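Side-chain contacts in voltage-sensor containing phosphatase (Ciona intestinalis, PDB 3V0D), which probably dephosphorylates membrane phosphoinositides with a PTEN-like phosphatase and C2 unit, under the control of a voltage sensor: residues P98-V101 and D102-K105; F292-T296 and S297-G301. The protein carries 1 engineered substitution. All blocks are in the same frame, centred on the assembly; numbering follows the deposited sequence.

Contact 1: residues P98-V101 and D102-K105; sequences PTLV and DLLK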
loop_
_atom_site.group_PDB
_atom_site.type_symbol
_atom_site.label_atom_id
_atom_site.label_comp_id
_atom_site.label_asym_id
_atom_site.label_seq_id
_atom_site.Cartn_x
_atom_site.Cartn_y
_atom_site.Cartn_z
ATOM N N PRO A 98 -3.906 3.541 -1.016
ATOM C CA PRO A 98 -5.081 4.391 -1.234
ATOM C C PRO A 98 -6.345 3.622 -0.824
ATOM O O PRO A 98 -6.377 2.390 -0.854
ATOM C CB PRO A 98 -5.075 4.572 -2.757
ATOM C CG PRO A 98 -4.517 3.279 -3.277
ATOM C CD PRO A 98 -3.420 2.925 -2.273
ATOM N N THR A 99 -7.404 4.364 -0.532
ATOM C CA THR A 99 -8.701 3.710 -0.456
ATOM C C THR A 99 -9.063 3.178 -1.850
ATOM O O THR A 99 -8.592 3.708 -2.870
ATOM C CB THR A 99 -9.801 4.645 0.049
ATOM O OG1 THR A 99 -9.977 5.702 -0.905
ATOM C CG2 THR A 99 -9.502 5.172 1.442
ATOM N N LEU A 100 -9.934 2.170 -1.907
ATOM C CA LEU A 100 -10.381 1.700 -3.221
ATOM C C LEU A 100 -11.140 2.778 -3.953
ATOM O O LEU A 100 -10.968 2.920 -5.169
ATOM C CB LEU A 100 -11.155 0.379 -3.156
ATOM C CG LEU A 100 -10.332 -0.858 -2.781
ATOM C CD1 LEU A 100 -11.242 -2.078 -2.788
ATOM C CD2 LEU A 100 -9.143 -1.078 -3.709
ATOM N N VAL A 101 -11.941 3.575 -3.239
ATOM C CA VAL A 101 -12.599 4.708 -3.887
ATOM C C VAL A 101 -11.561 5.613 -4.539
ATOM O O VAL A 101 -11.713 6.032 -5.699
ATOM C CB VAL A 101 -13.476 5.460 -2.887
ATOM C CG1 VAL A 101 -13.870 6.835 -3.414
ATOM C CG2 VAL A 101 -14.702 4.640 -2.553
ATOM N N ASP A 102 -10.506 5.972 -3.806
ATOM C CA ASP A 102 -9.491 6.848 -4.373
ATOM C C ASP A 102 -8.722 6.207 -5.511
ATOM O O ASP A 102 -8.358 6.878 -6.479
ATOM C CB ASP A 102 -8.500 7.318 -3.319
ATOM C CG ASP A 102 -9.074 8.372 -2.374
ATOM O OD1 ASP A 102 -10.228 8.761 -2.535
ATOM O OD2 ASP A 102 -8.349 8.807 -1.464
ATOM N N LEU A 103 -8.451 4.905 -5.415
ATOM C CA LEU A 103 -7.779 4.211 -6.500
ATOM C C LEU A 103 -8.630 4.240 -7.776
ATOM O O LEU A 103 -8.101 4.531 -8.865
ATOM C CB LEU A 103 -7.460 2.780 -6.081
ATOM C CG LEU A 103 -6.682 1.930 -7.101
ATOM C CD1 LEU A 103 -5.370 2.572 -7.511
ATOM C CD2 LEU A 103 -6.462 0.530 -6.538
ATOM N N LEU A 104 -9.928 3.958 -7.651
ATOM C CA LEU A 104 -10.773 3.964 -8.840
ATOM C C LEU A 104 -10.923 5.383 -9.407
ATOM O O LEU A 104 -11.015 5.548 -10.623
ATOM C CB LEU A 104 -12.130 3.357 -8.555
ATOM C CG LEU A 104 -12.143 1.883 -8.222
ATOM C CD1 LEU A 104 -13.565 1.356 -8.120
ATOM C CD2 LEU A 104 -11.318 1.019 -9.133
ATOM N N LYS A 105 -10.955 6.388 -8.535
ATOM C CA LYS A 105 -11.024 7.781 -8.999
ATOM C C LYS A 105 -9.773 8.152 -9.774
ATOM O O LYS A 105 -9.851 8.794 -10.823
ATOM C CB LYS A 105 -11.253 8.699 -7.805
ATOM C CG LYS A 105 -11.594 10.130 -8.125
ATOM C CD LYS A 105 -11.837 10.899 -6.814
ATOM C CE LYS A 105 -12.175 12.367 -7.049
ATOM N NZ LYS A 105 -11.064 13.130 -7.696
HETATM O O HOH W 1 -6.327 7.266 -0.304
HETATM O O HOH W 2 -11.878 7.444 0.070
#
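Thr-99 meets Asp-102 through its hydroxyl. Thr-99 OG1 takes the N-H of Asp-102 at 3.0 Å, with an angle of 158° at the hydrogen. The hydroxyl is placed for this by a chi1 of 64°, which turns OG1 back between the backbone N and the carbonyl carbon. The carboxylate of Asp-102 folds back across the same hydroxyl, and Asp-102 CG comes to 3.2 Å from Thr-99 OG1. No direct bond joins the two side chains. A water instead accepts from Thr-99 N at 3.1 Å and donates to Asp-102 OD2 at 2.8 Å. A second water is hydrogen-bonded to Thr-99 OG1 and gives a weak bond to Asp-102 OD1.

Thr-99 is thus the N-cap of helix 100-115, and Asp-102 stands at N3. In a capping box the N3 side chain takes the N-cap N-H directly; here a water carries that return half. The negative charge of Asp-102 at the first turn probably suits the helix dipole.

A hydrophobic staple lies outside the cap. Pro-98 CG, just before it, crosses at 4.1 Å to Leu-103 CB. Leu-136 of helix 131-143 backs both residues. Further along, Leu-100 CD2 lies 4.2 Å from Leu-103 CD2. The helical bonds begin with Leu-103 N to Thr-99 O at 2.8 Å. Leu-100 also packs on Tyr-181, Tyr-184 and Ile-188 of helix 176-191, while its N-H is taken by Asp-269 OD1. The amine of Lys-105 turns off to the hydroxyl of Tyr-88.

Contact 2: residues F292-T296 and S297-G301; sequences FWFNT and SLVEG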
loop_
_atom_site.group_PDB
_atom_site.type_symbol
_atom_site.label_atom_id
_atom_site.label_comp_id
_atom_site.label_asym_id
_atom_site.label_seq_id
_atom_site.Cartn_x
_atom_site.Cartn_y
_atom_site.Cartn_z
ATOM N N PHE A 292 -1.731 -4.338 8.651
ATOM C CA PHE A 292 -2.220 -4.665 7.317
ATOM C C PHE A 292 -3.490 -3.881 7.028
ATOM O O PHE A 292 -4.187 -3.440 7.942
ATOM C CB PHE A 292 -2.458 -6.190 7.135
ATOM C CG PHE A 292 -3.393 -6.781 8.125
ATOM C CD1 PHE A 292 -4.778 -6.751 7.929
ATOM C CD2 PHE A 292 -2.879 -7.438 9.243
ATOM C CE1 PHE A 292 -5.629 -7.359 8.843
ATOM C CE2 PHE A 292 -3.729 -8.062 10.150
ATOM C CZ PHE A 292 -5.087 -8.001 9.968
ATOM N N TRP A 293 -3.824 -3.815 5.738
ATOM C CA TRP A 293 -5.089 -3.278 5.244
ATOM C C TRP A 293 -5.925 -4.350 4.593
ATOM O O TRP A 293 -5.404 -5.256 3.933
ATOM C CB TRP A 293 -4.841 -2.223 4.184
ATOM C CG TRP A 293 -4.209 -0.962 4.648
ATOM C CD1 TRP A 293 -2.884 -0.710 4.908
ATOM C CD2 TRP A 293 -4.875 0.287 4.796
ATOM N NE1 TRP A 293 -2.692 0.621 5.207
ATOM C CE2 TRP A 293 -3.909 1.249 5.144
ATOM C CE3 TRP A 293 -6.211 0.689 4.650
ATOM C CZ2 TRP A 293 -4.224 2.587 5.331
ATOM C CZ3 TRP A 293 -6.524 2.018 4.837
ATOM C CH2 TRP A 293 -5.529 2.954 5.173
ATOM N N PHE A 294 -7.237 -4.203 4.682
ATOM C CA PHE A 294 -8.155 -4.989 3.878
ATOM C C PHE A 294 -9.400 -4.153 3.604
ATOM O O PHE A 294 -9.653 -3.160 4.279
ATOM C CB PHE A 294 -8.520 -6.327 4.556
ATOM C CG PHE A 294 -9.367 -6.162 5.781
ATOM C CD1 PHE A 294 -10.748 -6.290 5.704
ATOM C CD2 PHE A 294 -8.808 -5.809 7.006
ATOM C CE1 PHE A 294 -11.539 -6.099 6.815
ATOM C CE2 PHE A 294 -9.606 -5.602 8.134
ATOM C CZ PHE A 294 -10.974 -5.754 8.039
ATOM N N ASN A 295 -10.192 -4.582 2.624
ATOM C CA ASN A 295 -11.451 -3.919 2.315
ATOM C C ASN A 295 -12.610 -4.846 2.653
ATOM O O ASN A 295 -12.636 -6.016 2.241
ATOM C CB ASN A 295 -11.491 -3.491 0.849
ATOM C CG ASN A 295 -12.737 -2.656 0.546
ATOM O OD1 ASN A 295 -13.841 -3.189 0.485
ATOM N ND2 ASN A 295 -12.571 -1.358 0.399
ATOM N N THR A 296 -13.558 -4.330 3.438
ATOM C CA THR A 296 -14.659 -5.181 3.912
ATOM C C THR A 296 -15.468 -5.827 2.780
ATOM O O THR A 296 -15.987 -6.918 2.927
ATOM C CB THR A 296 -15.612 -4.416 4.828
ATOM O OG1 THR A 296 -16.213 -3.337 4.105
ATOM C CG2 THR A 296 -14.924 -3.887 6.071
ATOM N N SER A 297 -15.574 -5.143 1.641
ATOM C CA SER A 297 -16.350 -5.651 0.505
ATOM C C SER A 297 -15.741 -6.842 -0.160
ATOM O O SER A 297 -16.420 -7.556 -0.906
ATOM C CB SER A 297 -16.464 -4.606 -0.567
ATOM O OG SER A 297 -17.168 -3.531 -0.069
ATOM N N LEU A 298 -14.446 -7.036 0.054
ATOM C CA LEU A 298 -13.703 -8.085 -0.609
ATOM C C LEU A 298 -13.418 -9.258 0.317
ATOM O O LEU A 298 -12.840 -10.252 -0.100
ATOM C CB LEU A 298 -12.540 -7.561 -1.452
ATOM C CG LEU A 298 -13.003 -6.645 -2.594
ATOM C CD1 LEU A 298 -11.792 -5.999 -3.216
ATOM C CD2 LEU A 298 -13.777 -7.378 -3.668
ATOM N N VAL A 299 -13.892 -9.166 1.568
ATOM C CA VAL A 299 -13.841 -10.280 2.517
ATOM C C VAL A 299 -14.728 -11.406 2.029
ATOM O O VAL A 299 -15.838 -11.174 1.561
ATOM C CB VAL A 299 -14.275 -9.815 3.932
ATOM C CG1 VAL A 299 -14.483 -11.001 4.882
ATOM C CG2 VAL A 299 -13.226 -8.900 4.498
ATOM N N GLU A 300 -14.212 -12.621 2.160
ATOM C CA GLU A 300 -14.959 -13.822 1.824
ATOM C C GLU A 300 -15.328 -14.572 3.091
ATOM O O GLU A 300 -14.482 -14.851 3.942
ATOM C CB GLU A 300 -14.135 -14.713 0.895
ATOM C CG GLU A 300 -13.730 -14.013 -0.397
ATOM C CD GLU A 300 -12.813 -14.847 -1.256
ATOM O OE1 GLU A 300 -11.591 -14.573 -1.260
ATOM O OE2 GLU A 300 -13.315 -15.777 -1.920
ATOM N N GLY A 301 -16.608 -14.883 3.226
ATOM C CA GLY A 301 -17.088 -15.639 4.370
ATOM C C GLY A 301 -16.951 -14.828 5.639
ATOM O O GLY A 301 -17.191 -13.621 5.633
HETATM O O HOH W 3 -17.591 -1.869 2.063
#
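Phe-294 and Val-299 meet obliquely. The methyl Val-299 CG2 comes to 3.8 Å from Phe-294 CD1. With chi1 at 69°, the ring rises beside its own backbone on the side where Val-299 returns. Phe-333 of strand 328-335 touches both side chains, and its ring is inclined at about 45° to that of Phe-294.

Asn-295, the next residue, carries the polar half. Its OD1 accepts from Ser-297 N at 2.9 Å, the donor tilted 21° from the carbonyl plane. This is an Asx turn. A beta turn overlaps it: Leu-298 N donates to Asn-295 O at 3.0 Å, from well above the carbonyl plane. A weak bond from Val-299 N to Thr-296 O, 3.4 Å long, extends the coil by one residue. Together they end strand 290-295, an outer strand of one sheet of the C2 beta sandwich. The chain turns away from it, and Val-299 comes back against the other sheet.

One water donates to both Thr-296 OG1 and Ser-297 OG and so bridges the two hydroxyls. Thr-296 OG1 is bound further to Lys-200 O and Gly-268 N, and Ser-297 OG to Pro-198 O.

The Asn-295 amide is held at both ends, since ND2 donates to Asp-269 OD2 while OD1 accepts from the turn. Its rotation is therefore fixed, and these buried polar atoms have partners.

Contact 1 opens a helix of the phosphatase domain, and contact 2 closes a strand of the C2 domain. Their centres are about 15 Å apart, yet they meet at the domain interface, where Leu-100 CD1 packs 3.5 Å from Asn-295 ND2. Asp-269 ties them further, with one carboxylate oxygen used by each contact, and Tyr-184 of helix 176-191 borders both. Contact 1 has a buried leucine side and a more open outer side, where a carboxylate and two waters finish the cap; contact 2 has one water, between two hydroxyls. Residues 294-296 of contact 2 are buried, and its turn is closed by a neutral amide. Both use a side-chain oxygen to receive a backbone N-H where regular structure starts or stops.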